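Local structure of hypothetical protein BACOVA_04980 (Bacteroides ovatus, 3UFI) at residues V48-D53 against E95-A100; D41-V46 against N65-N70; Y101-G106 against I135-A140; L184-S189 against S207-D212. The protein is probably a fimbrial subunit of a bacterial pilus, acting in cell adhesion. All coordinates share one frame; numbering follows the deposited sequence. Where two conformers were deposited one is given.

Contact 1: residues V48-D53 against E95-A100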
loop_
_atom_site.group_PDB
_atom_site.type_symbol
_atom_site.label_atom_id
_atom_site.label_comp_id
_atom_site.label_asym_id
_atom_site.label_seq_id
_atom_site.Cartn_x
_atom_site.Cartn_y
_atom_site.Cartn_z
ATOM N N VAL A 48 -12.957 -11.431 11.454
ATOM C CA VAL A 48 -14.282 -11.160 12.020
ATOM C C VAL A 48 -14.006 -10.417 13.325
ATOM O O VAL A 48 -13.487 -11.003 14.276
ATOM C CB VAL A 48 -15.154 -12.414 12.193
ATOM C CG1 VAL A 48 -16.478 -12.058 12.869
ATOM C CG2 VAL A 48 -15.401 -13.079 10.842
ATOM N N GLU A 49 -14.221 -9.098 13.297
ATOM C CA GLU A 49 -13.935 -8.176 14.394
ATOM C C GLU A 49 -14.989 -8.274 15.485
ATOM O O GLU A 49 -14.657 -8.518 16.642
ATOM C CB GLU A 49 -13.821 -6.725 13.861
ATOM C CG GLU A 49 -13.837 -5.666 14.956
ATOM C CD GLU A 49 -13.589 -4.231 14.539
ATOM O OE1 GLU A 49 -12.634 -3.991 13.764
ATOM O OE2 GLU A 49 -14.306 -3.337 15.045
ATOM N N ALA A 50 -16.248 -8.082 15.107
ATOM C CA ALA A 50 -17.388 -8.073 16.007
ATOM C C ALA A 50 -18.567 -8.817 15.429
ATOM O O ALA A 50 -18.793 -8.804 14.222
ATOM C CB ALA A 50 -17.801 -6.633 16.315
ATOM N N ASP A 51 -19.286 -9.491 16.337
ATOM C CA ASP A 51 -20.535 -10.218 16.192
ATOM C C ASP A 51 -21.491 -9.436 17.077
ATOM O O ASP A 51 -21.325 -9.437 18.301
ATOM C CB ASP A 51 -20.334 -11.691 16.636
ATOM C CG ASP A 51 -21.546 -12.619 16.573
ATOM O OD1 ASP A 51 -22.694 -12.112 16.582
ATOM O OD2 ASP A 51 -21.345 -13.856 16.522
ATOM N N GLU A 52 -22.411 -8.674 16.465
ATOM C CA GLU A 52 -23.332 -7.794 17.193
ATOM C C GLU A 52 -24.358 -8.564 18.047
ATOM O O GLU A 52 -24.847 -8.006 19.031
ATOM C CB GLU A 52 -24.037 -6.822 16.236
ATOM C CG GLU A 52 -23.353 -5.465 16.119
ATOM C CD GLU A 52 -21.952 -5.437 15.529
ATOM O OE1 GLU A 52 -21.806 -5.709 14.316
ATOM O OE2 GLU A 52 -21.006 -5.091 16.273
ATOM N N ASP A 53 -24.644 -9.838 17.712
ATOM C CA ASP A 53 -25.591 -10.658 18.471
ATOM C C ASP A 53 -24.916 -11.345 19.681
ATOM O O ASP A 53 -25.472 -11.303 20.783
ATOM C CB ASP A 53 -26.280 -11.695 17.561
ATOM C CG ASP A 53 -27.512 -11.185 16.818
ATOM O OD1 ASP A 53 -27.699 -9.942 16.744
ATOM O OD2 ASP A 53 -28.286 -12.027 16.307
ATOM N N GLU A 95 -25.735 -8.768 12.552
ATOM C CA GLU A 95 -24.704 -8.049 11.808
ATOM C C GLU A 95 -23.330 -8.338 12.367
ATOM O O GLU A 95 -23.190 -8.679 13.540
ATOM C CB GLU A 95 -24.955 -6.542 11.837
ATOM C CG GLU A 95 -26.278 -6.139 11.209
ATOM C CD GLU A 95 -26.465 -4.658 10.954
ATOM O OE1 GLU A 95 -25.886 -3.835 11.701
ATOM O OE2 GLU A 95 -27.202 -4.323 9.999
ATOM N N PHE A 96 -22.314 -8.202 11.518
ATOM C CA PHE A 96 -20.912 -8.408 11.866
ATOM C C PHE A 96 -20.084 -7.285 11.320
ATOM O O PHE A 96 -20.474 -6.644 10.341
ATOM C CB PHE A 96 -20.395 -9.740 11.301
ATOM C CG PHE A 96 -21.119 -10.974 11.788
ATOM C CD1 PHE A 96 -22.321 -11.371 11.208
ATOM C CD2 PHE A 96 -20.582 -11.759 12.806
ATOM C CE1 PHE A 96 -22.991 -12.504 11.669
ATOM C CE2 PHE A 96 -21.238 -12.904 13.246
ATOM C CZ PHE A 96 -22.435 -13.272 12.679
ATOM N N THR A 97 -18.949 -7.041 11.961
ATOM C CA THR A 97 -17.927 -6.123 11.511
ATOM C C THR A 97 -16.741 -6.975 11.099
ATOM O O THR A 97 -16.306 -7.834 11.861
ATOM C CB THR A 97 -17.558 -5.068 12.549
ATOM O OG1 THR A 97 -18.722 -4.313 12.863
ATOM C CG2 THR A 97 -16.455 -4.130 12.047
ATOM N N LEU A 98 -16.243 -6.757 9.882
ATOM C CA LEU A 98 -15.090 -7.489 9.364
ATOM C C LEU A 98 -14.042 -6.532 8.891
ATOM O O LEU A 98 -14.378 -5.488 8.342
ATOM C CB LEU A 98 -15.495 -8.408 8.176
ATOM C CG LEU A 98 -15.952 -9.842 8.478
ATOM C CD1 LEU A 98 -17.304 -9.869 9.214
ATOM C CD2 LEU A 98 -16.082 -10.636 7.186
ATOM N N ASN A 99 -12.772 -6.880 9.082
ATOM C CA ASN A 99 -11.608 -6.098 8.644
ATOM C C ASN A 99 -10.839 -6.889 7.636
ATOM O O ASN A 99 -10.855 -8.120 7.714
ATOM C CB ASN A 99 -10.653 -5.765 9.813
ATOM C CG ASN A 99 -11.246 -5.030 10.967
ATOM O OD1 ASN A 99 -11.967 -4.045 10.811
ATOM N ND2 ASN A 99 -10.900 -5.471 12.160
ATOM N N ALA A 100 -10.138 -6.236 6.727
ATOM C CA ALA A 100 -9.307 -6.964 5.790
ATOM C C ALA A 100 -8.082 -6.134 5.462
ATOM O O ALA A 100 -8.108 -4.917 5.614
ATOM C CB ALA A 100 -10.098 -7.321 4.531
HETATM O O HOH W 1 -24.365 -11.152 14.763
HETATM O O HOH W 2 -21.973 -3.941 11.957
HETATM O O HOH W 3 -26.957 -7.613 15.060
#
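Strand 48-51 runs antiparallel to residues 95-100, with Val48 opposite Leu98 and Asp51 opposite Phe96, their axes 167° apart and 4.5 Å from each other at closest approach. Thr97 O accepts two backbone donors, Glu49 N at 2.8 Å and Ala50 N at 3.3 Å, both arriving from the same face of its carbonyl plane. This is a classic beta bulge: Glu49 and Ala50 share Thr97 as their partner, and the helix-like psi of Glu49 (-56°) inserts the extra residue that shifts the register by one. The bulge lies in the large mixed sheet of the fimbrillin-like fold, in which strand 95-102 pairs here with strand 43-51 and on its other edge with strand 138-146. Because Glu49 CG stands anti to N (chi1 167°) and the chain beyond is extended, OE1 reaches Asn99 ND2 at 2.8 Å through its anti lone pair, close to the amide plane. Asn99 was modelled in two conformers; in the one described here its OD1 also accepts from Gln141 NE2. On the opposite face the branched and aromatic carbons of Val48, Leu98 and Phe96 suit a buried surface. Val48 CG2 lies beside Leu98 CG at 4.0 Å, while CG1 approaches Phe96 CD2. Asp51 is buried there too, its carboxylate alongside the ring with CG 3.4 Å from Phe96 CE2; Asn54 N and a water satisfy its OD1. That water, above one face of the ring but displaced toward its rim, donates to Asp51 OD1 (2.7 Å) and to Glu95 O.

Contact 2: residues D41-V46 against N65-N70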
loop_
_atom_site.group_PDB
_atom_site.type_symbol
_atom_site.label_atom_id
_atom_site.label_comp_id
_atom_site.label_asym_id
_atom_site.label_seq_id
_atom_site.Cartn_x
_atom_site.Cartn_y
_atom_site.Cartn_z
ATOM N N ASP A 41 -2.547 -13.108 -8.287
ATOM C CA ASP A 41 -2.336 -14.001 -7.138
ATOM C C ASP A 41 -2.384 -13.214 -5.804
ATOM O O ASP A 41 -1.851 -13.689 -4.805
ATOM C CB ASP A 41 -0.965 -14.715 -7.320
ATOM C CG ASP A 41 -0.613 -15.801 -6.302
ATOM O OD1 ASP A 41 -1.459 -16.699 -6.072
ATOM O OD2 ASP A 41 0.513 -15.750 -5.743
ATOM N N ASP A 42 -2.995 -12.008 -5.794
ATOM C CA ASP A 42 -3.041 -11.144 -4.606
ATOM C C ASP A 42 -3.760 -11.822 -3.441
ATOM O O ASP A 42 -4.797 -12.458 -3.627
ATOM C CB ASP A 42 -3.692 -9.797 -4.921
ATOM C CG ASP A 42 -2.803 -8.833 -5.701
ATOM O OD1 ASP A 42 -1.594 -9.154 -5.914
ATOM O OD2 ASP A 42 -3.283 -7.748 -6.046
ATOM N N ARG A 43 -3.182 -11.674 -2.246
ATOM C CA ARG A 43 -3.653 -12.299 -1.025
ATOM C C ARG A 43 -4.032 -11.286 0.013
ATOM O O ARG A 43 -3.268 -10.370 0.301
ATOM C CB ARG A 43 -2.580 -13.244 -0.450
ATOM C CG ARG A 43 -1.891 -14.183 -1.434
ATOM C CD ARG A 43 -2.879 -15.188 -1.953
ATOM N NE ARG A 43 -2.260 -16.103 -2.901
ATOM C CZ ARG A 43 -1.758 -17.294 -2.591
ATOM N NH1 ARG A 43 -1.784 -17.729 -1.336
ATOM N NH2 ARG A 43 -1.247 -18.067 -3.535
ATOM N N ILE A 44 -5.201 -11.499 0.639
ATOM C CA ILE A 44 -5.692 -10.637 1.715
ATOM C C ILE A 44 -5.940 -11.490 2.978
ATOM O O ILE A 44 -6.134 -12.697 2.877
ATOM C CB ILE A 44 -6.984 -9.855 1.273
ATOM C CG1 ILE A 44 -8.186 -10.815 0.987
ATOM C CG2 ILE A 44 -6.687 -8.872 0.095
ATOM C CD1 ILE A 44 -9.581 -10.126 0.785
ATOM N N GLY A 45 -5.918 -10.847 4.138
ATOM C CA GLY A 45 -6.244 -11.474 5.410
ATOM C C GLY A 45 -7.548 -10.887 5.888
ATOM O O GLY A 45 -7.682 -9.670 5.888
ATOM N N VAL A 46 -8.538 -11.731 6.220
ATOM C CA VAL A 46 -9.901 -11.327 6.642
ATOM C C VAL A 46 -10.143 -11.742 8.107
ATOM O O VAL A 46 -9.917 -12.890 8.496
ATOM C CB VAL A 46 -10.994 -11.892 5.682
ATOM C CG1 VAL A 46 -12.407 -11.512 6.147
ATOM C CG2 VAL A 46 -10.762 -11.396 4.242
ATOM N N ASN A 65 -7.377 -13.267 10.525
ATOM C CA ASN A 65 -6.319 -13.351 9.513
ATOM C C ASN A 65 -6.486 -14.606 8.607
ATOM O O ASN A 65 -5.552 -15.377 8.410
ATOM C CB ASN A 65 -4.937 -13.377 10.223
ATOM C CG ASN A 65 -3.766 -13.092 9.334
ATOM O OD1 ASN A 65 -3.786 -12.159 8.539
ATOM N ND2 ASN A 65 -2.698 -13.869 9.479
ATOM N N ILE A 66 -7.678 -14.788 8.054
ATOM C CA ILE A 66 -7.966 -15.912 7.166
ATOM C C ILE A 66 -7.511 -15.488 5.787
ATOM O O ILE A 66 -7.935 -14.443 5.326
ATOM C CB ILE A 66 -9.469 -16.340 7.217
ATOM C CG1 ILE A 66 -9.925 -16.672 8.666
ATOM C CG2 ILE A 66 -9.767 -17.489 6.226
ATOM C CD1 ILE A 66 -9.133 -17.809 9.449
ATOM N N GLN A 67 -6.652 -16.289 5.137
ATOM C CA GLN A 67 -6.139 -15.934 3.817
ATOM C C GLN A 67 -7.151 -16.221 2.700
ATOM O O GLN A 67 -7.705 -17.305 2.642
ATOM C CB GLN A 67 -4.815 -16.665 3.525
ATOM C CG GLN A 67 -4.107 -16.071 2.289
ATOM C CD GLN A 67 -2.882 -16.818 1.858
ATOM O OE1 GLN A 67 -2.147 -16.366 0.999
ATOM N NE2 GLN A 67 -2.627 -17.979 2.420
ATOM N N TYR A 68 -7.359 -15.227 1.824
ATOM C CA TYR A 68 -8.174 -15.261 0.609
ATOM C C TYR A 68 -7.268 -14.856 -0.555
ATOM O O TYR A 68 -6.344 -14.065 -0.372
ATOM C CB TYR A 68 -9.418 -14.338 0.699
ATOM C CG TYR A 68 -10.544 -14.898 1.542
ATOM C CD1 TYR A 68 -10.455 -14.932 2.934
ATOM C CD2 TYR A 68 -11.697 -15.403 0.951
ATOM C CE1 TYR A 68 -11.491 -15.457 3.713
ATOM C CE2 TYR A 68 -12.728 -15.947 1.717
ATOM C CZ TYR A 68 -12.613 -15.986 3.096
ATOM O OH TYR A 68 -13.650 -16.470 3.839
ATOM N N ARG A 69 -7.487 -15.451 -1.727
ATOM C CA ARG A 69 -6.702 -15.147 -2.922
ATOM C C ARG A 69 -7.615 -14.519 -3.974
ATOM O O ARG A 69 -8.747 -14.955 -4.136
ATOM C CB ARG A 69 -6.058 -16.439 -3.462
ATOM C CG ARG A 69 -5.149 -16.237 -4.662
ATOM C CD ARG A 69 -4.657 -17.572 -5.169
ATOM N NE ARG A 69 -3.951 -17.450 -6.445
ATOM C CZ ARG A 69 -4.536 -17.504 -7.640
ATOM N NH1 ARG A 69 -5.857 -17.651 -7.738
ATOM N NH2 ARG A 69 -3.811 -17.397 -8.747
ATOM N N ASN A 70 -7.098 -13.557 -4.741
ATOM C CA ASN A 70 -7.848 -12.967 -5.843
ATOM C C ASN A 70 -8.016 -14.012 -6.948
ATOM O O ASN A 70 -7.024 -14.533 -7.429
ATOM C CB ASN A 70 -7.155 -11.700 -6.362
ATOM C CG ASN A 70 -7.880 -11.071 -7.515
ATOM O OD1 ASN A 70 -7.410 -11.067 -8.648
ATOM N ND2 ASN A 70 -9.071 -10.593 -7.269
HETATM O O HOH W 4 -0.490 -20.003 0.831
#
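Charge pairing gathers on Asp41 OD1, which accepts from Arg69 NE at 2.6 Å through its anti lone pair and, on the syn side but somewhat out of the carboxylate plane, from Arg43 NH2 at 2.9 Å. Both guanidinium groups meet the oxygen edge-on, near their own planes, and those planes stand 72° apart. The bend of Arg43 at chi2 (-67°) turns its chain over the Arg69 methylenes, NE coming 3.4 Å from Arg69 CG. Its NH1 also gives a hydrogen bond to Gln67 OE1 (2.7 Å), striking from above the amide plane. With an alanine here, Gln67 OE1 would probably lose its guanidinium donor and Asp41 OD1 would keep only Arg69 of the two arginines. Apolar contacts fill the other face: Ile44 CG1 packs on Tyr68 CB at 3.7 Å and Val46 CG2 on Tyr68 CD1 at 3.8 Å, with Ile17 of strand 16-25 touching all three residues. Backbone hydrogen bonds join Ile44 with Tyr68 and Val46 with Ile66 in both directions. Gly45 suits its place because a beta carbon would collide with Asn65 OD1, which is bonded to Tyr101 OH. Asn65 and Ile66 both face Val46; with asparagine, which tolerates positive phi (50°), at its first position, this is a G1 beta bulge in an antiparallel strand pair.

Contact 3: residues Y101-G106 against I135-A140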
loop_
_atom_site.group_PDB
_atom_site.type_symbol
_atom_site.label_atom_id
_atom_site.label_comp_id
_atom_site.label_asym_id
_atom_site.label_seq_id
_atom_site.Cartn_x
_atom_site.Cartn_y
_atom_site.Cartn_z
ATOM N N TYR A 101 -6.985 -6.794 5.065
ATOM C CA TYR A 101 -5.770 -6.064 4.713
ATOM C C TYR A 101 -5.036 -6.813 3.625
ATOM O O TYR A 101 -5.246 -7.997 3.440
ATOM C CB TYR A 101 -4.870 -5.855 5.953
ATOM C CG TYR A 101 -4.119 -7.112 6.322
ATOM C CD1 TYR A 101 -4.719 -8.103 7.101
ATOM C CD2 TYR A 101 -2.843 -7.360 5.816
ATOM C CE1 TYR A 101 -4.058 -9.290 7.389
ATOM C CE2 TYR A 101 -2.176 -8.553 6.094
ATOM C CZ TYR A 101 -2.790 -9.515 6.879
ATOM O OH TYR A 101 -2.142 -10.697 7.152
ATOM N N TYR A 102 -4.168 -6.112 2.925
ATOM C CA TYR A 102 -3.285 -6.620 1.882
ATOM C C TYR A 102 -1.892 -6.034 2.145
ATOM O O TYR A 102 -1.837 -4.890 2.569
ATOM C CB TYR A 102 -3.820 -6.201 0.483
ATOM C CG TYR A 102 -2.805 -6.355 -0.634
ATOM C CD1 TYR A 102 -1.847 -5.365 -0.879
ATOM C CD2 TYR A 102 -2.765 -7.511 -1.417
ATOM C CE1 TYR A 102 -0.859 -5.537 -1.847
ATOM C CE2 TYR A 102 -1.780 -7.689 -2.392
ATOM C CZ TYR A 102 -0.825 -6.706 -2.592
ATOM O OH TYR A 102 0.125 -6.857 -3.565
ATOM N N PRO A 103 -0.756 -6.705 1.839
ATOM C CA PRO A 103 -0.609 -8.110 1.409
ATOM C C PRO A 103 -0.667 -9.052 2.609
ATOM O O PRO A 103 -0.053 -8.790 3.662
ATOM C CB PRO A 103 0.782 -8.141 0.734
ATOM C CG PRO A 103 1.496 -6.859 1.132
ATOM C CD PRO A 103 0.565 -6.067 2.034
ATOM N N TYR A 104 -1.365 -10.183 2.439
ATOM C CA TYR A 104 -1.446 -11.189 3.492
ATOM C C TYR A 104 -0.079 -11.653 3.984
ATOM O O TYR A 104 0.838 -11.872 3.194
ATOM C CB TYR A 104 -2.183 -12.446 2.987
ATOM C CG TYR A 104 -2.419 -13.461 4.087
ATOM C CD1 TYR A 104 -3.498 -13.334 4.952
ATOM C CD2 TYR A 104 -1.543 -14.537 4.281
ATOM C CE1 TYR A 104 -3.722 -14.252 5.973
ATOM C CE2 TYR A 104 -1.748 -15.454 5.315
ATOM C CZ TYR A 104 -2.865 -15.322 6.134
ATOM O OH TYR A 104 -3.134 -16.176 7.158
ATOM N N GLN A 105 0.014 -11.903 5.282
ATOM C CA GLN A 105 1.136 -12.611 5.876
ATOM C C GLN A 105 0.623 -13.328 7.118
ATOM O O GLN A 105 -0.442 -12.994 7.636
ATOM C CB GLN A 105 2.342 -11.709 6.163
ATOM C CG GLN A 105 2.176 -10.733 7.311
ATOM C CD GLN A 105 3.515 -10.133 7.648
ATOM O OE1 GLN A 105 4.184 -10.513 8.614
ATOM N NE2 GLN A 105 3.938 -9.193 6.836
ATOM N N GLY A 106 1.374 -14.306 7.583
ATOM C CA GLY A 106 1.015 -14.972 8.808
ATOM C C GLY A 106 0.259 -16.251 8.646
ATOM O O GLY A 106 0.309 -16.885 7.594
ATOM N N ILE A 135 4.907 -3.751 -0.122
ATOM C CA ILE A 135 4.904 -2.717 0.919
ATOM C C ILE A 135 3.707 -1.776 0.716
ATOM O O ILE A 135 3.572 -0.801 1.447
ATOM C CB ILE A 135 6.252 -1.938 1.007
ATOM C CG1 ILE A 135 6.656 -1.326 -0.369
ATOM C CG2 ILE A 135 7.342 -2.854 1.605
ATOM C CD1 ILE A 135 7.629 -0.111 -0.295
ATOM N N ASP A 136 2.844 -2.069 -0.270
ATOM C CA ASP A 136 1.660 -1.260 -0.556
ATOM C C ASP A 136 0.488 -1.758 0.280
ATOM O O ASP A 136 -0.431 -2.382 -0.239
ATOM C CB ASP A 136 1.342 -1.304 -2.055
ATOM C CG ASP A 136 0.336 -0.277 -2.553
ATOM O OD1 ASP A 136 -0.047 0.642 -1.754
ATOM O OD2 ASP A 136 -0.040 -0.354 -3.739
ATOM N N PHE A 137 0.536 -1.474 1.588
ATOM C CA PHE A 137 -0.438 -1.919 2.569
ATOM C C PHE A 137 -1.794 -1.275 2.374
ATOM O O PHE A 137 -1.909 -0.045 2.262
ATOM C CB PHE A 137 0.067 -1.693 3.991
ATOM C CG PHE A 137 1.294 -2.503 4.334
ATOM C CD1 PHE A 137 1.190 -3.857 4.653
ATOM C CD2 PHE A 137 2.545 -1.898 4.420
ATOM C CE1 PHE A 137 2.317 -4.601 4.998
ATOM C CE2 PHE A 137 3.675 -2.641 4.785
ATOM C CZ PHE A 137 3.552 -3.985 5.065
ATOM N N LEU A 138 -2.824 -2.146 2.289
ATOM C CA LEU A 138 -4.223 -1.770 2.098
ATOM C C LEU A 138 -5.014 -2.189 3.294
ATOM O O LEU A 138 -4.684 -3.194 3.901
ATOM C CB LEU A 138 -4.835 -2.424 0.834
ATOM C CG LEU A 138 -4.062 -2.378 -0.488
ATOM C CD1 LEU A 138 -4.856 -3.045 -1.590
ATOM C CD2 LEU A 138 -3.764 -0.972 -0.906
ATOM N N PHE A 139 -6.057 -1.431 3.648
ATOM C CA PHE A 139 -6.924 -1.809 4.756
ATOM C C PHE A 139 -8.366 -1.545 4.392
ATOM O O PHE A 139 -8.657 -0.578 3.694
ATOM C CB PHE A 139 -6.545 -1.055 6.042
ATOM C CG PHE A 139 -7.495 -1.267 7.207
ATOM C CD1 PHE A 139 -7.363 -2.376 8.042
ATOM C CD2 PHE A 139 -8.537 -0.368 7.453
ATOM C CE1 PHE A 139 -8.244 -2.572 9.114
ATOM C CE2 PHE A 139 -9.410 -0.563 8.523
ATOM C CZ PHE A 139 -9.261 -1.664 9.346
ATOM N N ALA A 140 -9.287 -2.380 4.912
ATOM C CA ALA A 140 -10.728 -2.186 4.728
ATOM C C ALA A 140 -11.463 -2.619 5.972
ATOM O O ALA A 140 -11.007 -3.494 6.688
ATOM C CB ALA A 140 -11.230 -2.980 3.528
#
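Tyr102 and Leu138 lie side by side and point the same way, with Tyr102 CD1 3.7 Å from Leu138 CG. The tyrosine's CG stands anti to N (chi1 165°), which lays the ring along the leucine and brings its edge to the backbone: Asp136 O sits in the ring plane, 3.4 Å from Tyr102 CD1. Over one ring face lies Pro103 CB, 3.8 Å above the centre, an arrangement made possible by the cis peptide bond between the two residues; aromatic residues before cis-prolines commonly fold onto the proline in this way. Pro103 also meets Phe137 at about a right angle, CD reaching Phe137 CD1 at 3.5 Å, and the Phe137 ring is itself stacked with Phe190. The backbones form the last rungs of the pairing between strands 95-102 and 138-146 in the fimbrillin-like sheet: Leu138 N donates to Tyr102 O at 2.9 Å, and Tyr102 N returns a bond to Leu138 O at 3.1 Å. Beyond these rungs the cis-proline turns one chain aside, while Asp136, at the centre of an inverse gamma turn, bends the other; its OD1 is bonded to His157. Replacing the Tyr102 ring by the methyl of an alanine is likely to open a gap beside Leu138 and leave Pro103 CB without the face it covers. Tyr101 projects to the opposite face from Tyr102, its CB 3.4 Å from Leu138 O, and its hydroxyl accepts from Gln105 N and pairs with Asn65 OD1.

Contact 4: residues L184-S189 against S207-D212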
loop_
_atom_site.group_PDB
_atom_site.type_symbol
_atom_site.label_atom_id
_atom_site.label_comp_id
_atom_site.label_asym_id
_atom_site.label_seq_id
_atom_site.Cartn_x
_atom_site.Cartn_y
_atom_site.Cartn_z
ATOM N N LEU A 184 15.113 10.376 5.547
ATOM C CA LEU A 184 13.705 9.995 5.728
ATOM C C LEU A 184 13.602 8.902 6.788
ATOM O O LEU A 184 14.560 8.145 6.973
ATOM C CB LEU A 184 13.080 9.500 4.414
ATOM C CG LEU A 184 12.896 10.526 3.304
ATOM C CD1 LEU A 184 12.650 9.821 1.981
ATOM C CD2 LEU A 184 11.763 11.492 3.627
ATOM N N GLN A 185 12.449 8.793 7.474
ATOM C CA GLN A 185 12.273 7.700 8.423
ATOM C C GLN A 185 11.829 6.470 7.603
ATOM O O GLN A 185 10.706 6.422 7.098
ATOM C CB GLN A 185 11.291 8.062 9.556
ATOM C CG GLN A 185 11.005 6.886 10.505
ATOM C CD GLN A 185 12.193 6.339 11.289
ATOM O OE1 GLN A 185 12.835 5.344 10.898
ATOM N NE2 GLN A 185 12.441 6.921 12.460
ATOM N N LEU A 186 12.744 5.502 7.437
ATOM C CA LEU A 186 12.518 4.328 6.601
ATOM C C LEU A 186 11.825 3.184 7.328
ATOM O O LEU A 186 11.187 2.337 6.692
ATOM C CB LEU A 186 13.849 3.869 6.004
ATOM C CG LEU A 186 14.588 4.939 5.153
ATOM C CD1 LEU A 186 15.850 4.367 4.543
ATOM C CD2 LEU A 186 13.689 5.504 4.061
ATOM N N GLU A 187 11.888 3.190 8.652
ATOM C CA GLU A 187 11.224 2.162 9.439
ATOM C C GLU A 187 9.831 2.620 9.880
ATOM O O GLU A 187 9.628 3.778 10.228
ATOM C CB GLU A 187 12.091 1.817 10.663
ATOM C CG GLU A 187 11.685 0.534 11.371
ATOM C CD GLU A 187 12.473 0.200 12.625
ATOM O OE1 GLU A 187 13.528 0.833 12.865
ATOM O OE2 GLU A 187 12.040 -0.717 13.359
ATOM N N GLY A 188 8.913 1.675 9.950
ATOM C CA GLY A 188 7.565 1.938 10.412
ATOM C C GLY A 188 6.777 0.674 10.639
ATOM O O GLY A 188 7.335 -0.427 10.690
ATOM N N SER A 189 5.465 0.834 10.810
ATOM C CA SER A 189 4.599 -0.292 11.085
ATOM C C SER A 189 3.213 -0.088 10.505
ATOM O O SER A 189 2.775 1.055 10.313
ATOM C CB SER A 189 4.515 -0.534 12.591
ATOM O OG SER A 189 3.850 0.510 13.282
ATOM N N SER A 207 19.921 8.178 7.474
ATOM C CA SER A 207 19.259 7.125 6.683
ATOM C C SER A 207 19.470 7.407 5.184
ATOM O O SER A 207 19.670 8.554 4.785
ATOM C CB SER A 207 17.773 7.050 7.006
ATOM O OG SER A 207 17.099 8.101 6.336
ATOM N N GLU A 208 19.443 6.362 4.366
ATOM C CA GLU A 208 19.646 6.517 2.945
ATOM C C GLU A 208 18.840 5.495 2.180
ATOM O O GLU A 208 18.943 4.307 2.458
ATOM C CB GLU A 208 21.143 6.374 2.615
ATOM C CG GLU A 208 21.527 6.789 1.204
ATOM C CD GLU A 208 22.993 6.534 0.904
ATOM O OE1 GLU A 208 23.847 7.288 1.427
ATOM O OE2 GLU A 208 23.291 5.553 0.182
ATOM N N LEU A 209 18.038 5.958 1.221
ATOM C CA LEU A 209 17.300 5.102 0.308
ATOM C C LEU A 209 17.880 5.378 -1.081
ATOM O O LEU A 209 18.078 6.542 -1.434
ATOM C CB LEU A 209 15.768 5.362 0.399
ATOM C CG LEU A 209 14.871 4.566 -0.544
ATOM C CD1 LEU A 209 13.581 4.157 0.148
ATOM C CD2 LEU A 209 14.568 5.358 -1.827
ATOM N N SER A 210 18.211 4.334 -1.841
ATOM C CA SER A 210 18.782 4.530 -3.173
ATOM C C SER A 210 18.148 3.609 -4.184
ATOM O O SER A 210 17.714 2.511 -3.838
ATOM C CB SER A 210 20.302 4.364 -3.174
ATOM O OG SER A 210 20.726 3.051 -2.865
HETATM N N MSE A 211 18.036 4.082 -5.427
HETATM C CA MSE A 211 17.417 3.315 -6.514
HETATM C C MSE A 211 18.090 3.595 -7.824
HETATM O O MSE A 211 18.422 4.745 -8.093
HETATM C CB MSE A 211 15.924 3.703 -6.711
HETATM C CG MSE A 211 15.013 3.551 -5.523
HETATM SE SE MSE A 211 13.311 4.435 -5.926
HETATM C CE MSE A 211 13.962 6.324 -5.945
ATOM N N ASP A 212 18.151 2.597 -8.696
ATOM C CA ASP A 212 18.607 2.782 -10.064
ATOM C C ASP A 212 17.384 3.089 -10.916
ATOM O O ASP A 212 16.417 2.340 -10.844
ATOM C CB ASP A 212 19.359 1.544 -10.574
ATOM C CG ASP A 212 20.670 1.321 -9.849
ATOM O OD1 ASP A 212 21.517 2.223 -9.872
ATOM O OD2 ASP A 212 20.837 0.249 -9.249
#
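At the edge of the Leu184 carbonyl, in its plane and on a lone pair, sits Ser207 OG, which donates a hydrogen bond to Leu184 O at 2.6 Å. A second flat group, the carbonyl of Glu208, is met by Leu186 CD1, 3.7 Å from Glu208 O. Ser207 can do its part because OG lies between its backbone N and carbonyl carbon (chi1 78°), turned towards residues 184-189; the short serine side chain puts its hydroxyl directly at the carbonyl oxygen. Neither segment is a regular strand across the contact. Yet backbone bonds of Ser207 with Ser183, Leu209 with Leu181 and Met211 with Val179 pair every second residue of the extended chain in an antiparallel, strand-like ladder. The contact lies at the end of that ladder, where residues 184-189 diverge, and it belongs to the part of the fimbrillin-like chain that follows strand 150-156. Leu186 reaches across to residues 207-209 with its two methyls: CD1 also touches Ser207 CB at 4.1 Å, while CD2 meets Leu209 CD1 at 4.1 Å, the two leucines crossing at a slant. A sulfate ion, probably from the crystallisation liquor, is bound about 5 Å from the Ser207 side chain.

Contacts 1, 2 and 3 belong to one mixed sheet. Strand 43-51 serves contacts 1 and 2, and strand 95-102 serves contacts 1 and 3. The centres of contacts 1 and 2 lie about 17 Å apart, those of contacts 1 and 3 about 19 Å, and those of contacts 2 and 3 about 9 Å. Along the chain the segments of contacts 1 and 2 alternate, whereas contacts 3 and 4 follow in series. Contact 4 stands apart, its centre about 36 Å from that of contact 1 and about 20 Å from that of contact 3, on the opposite side of the chain's centre from contacts 1 and 2. This elongated layout is consistent with the two beta-rich domains known in FimA-type pilus subunits.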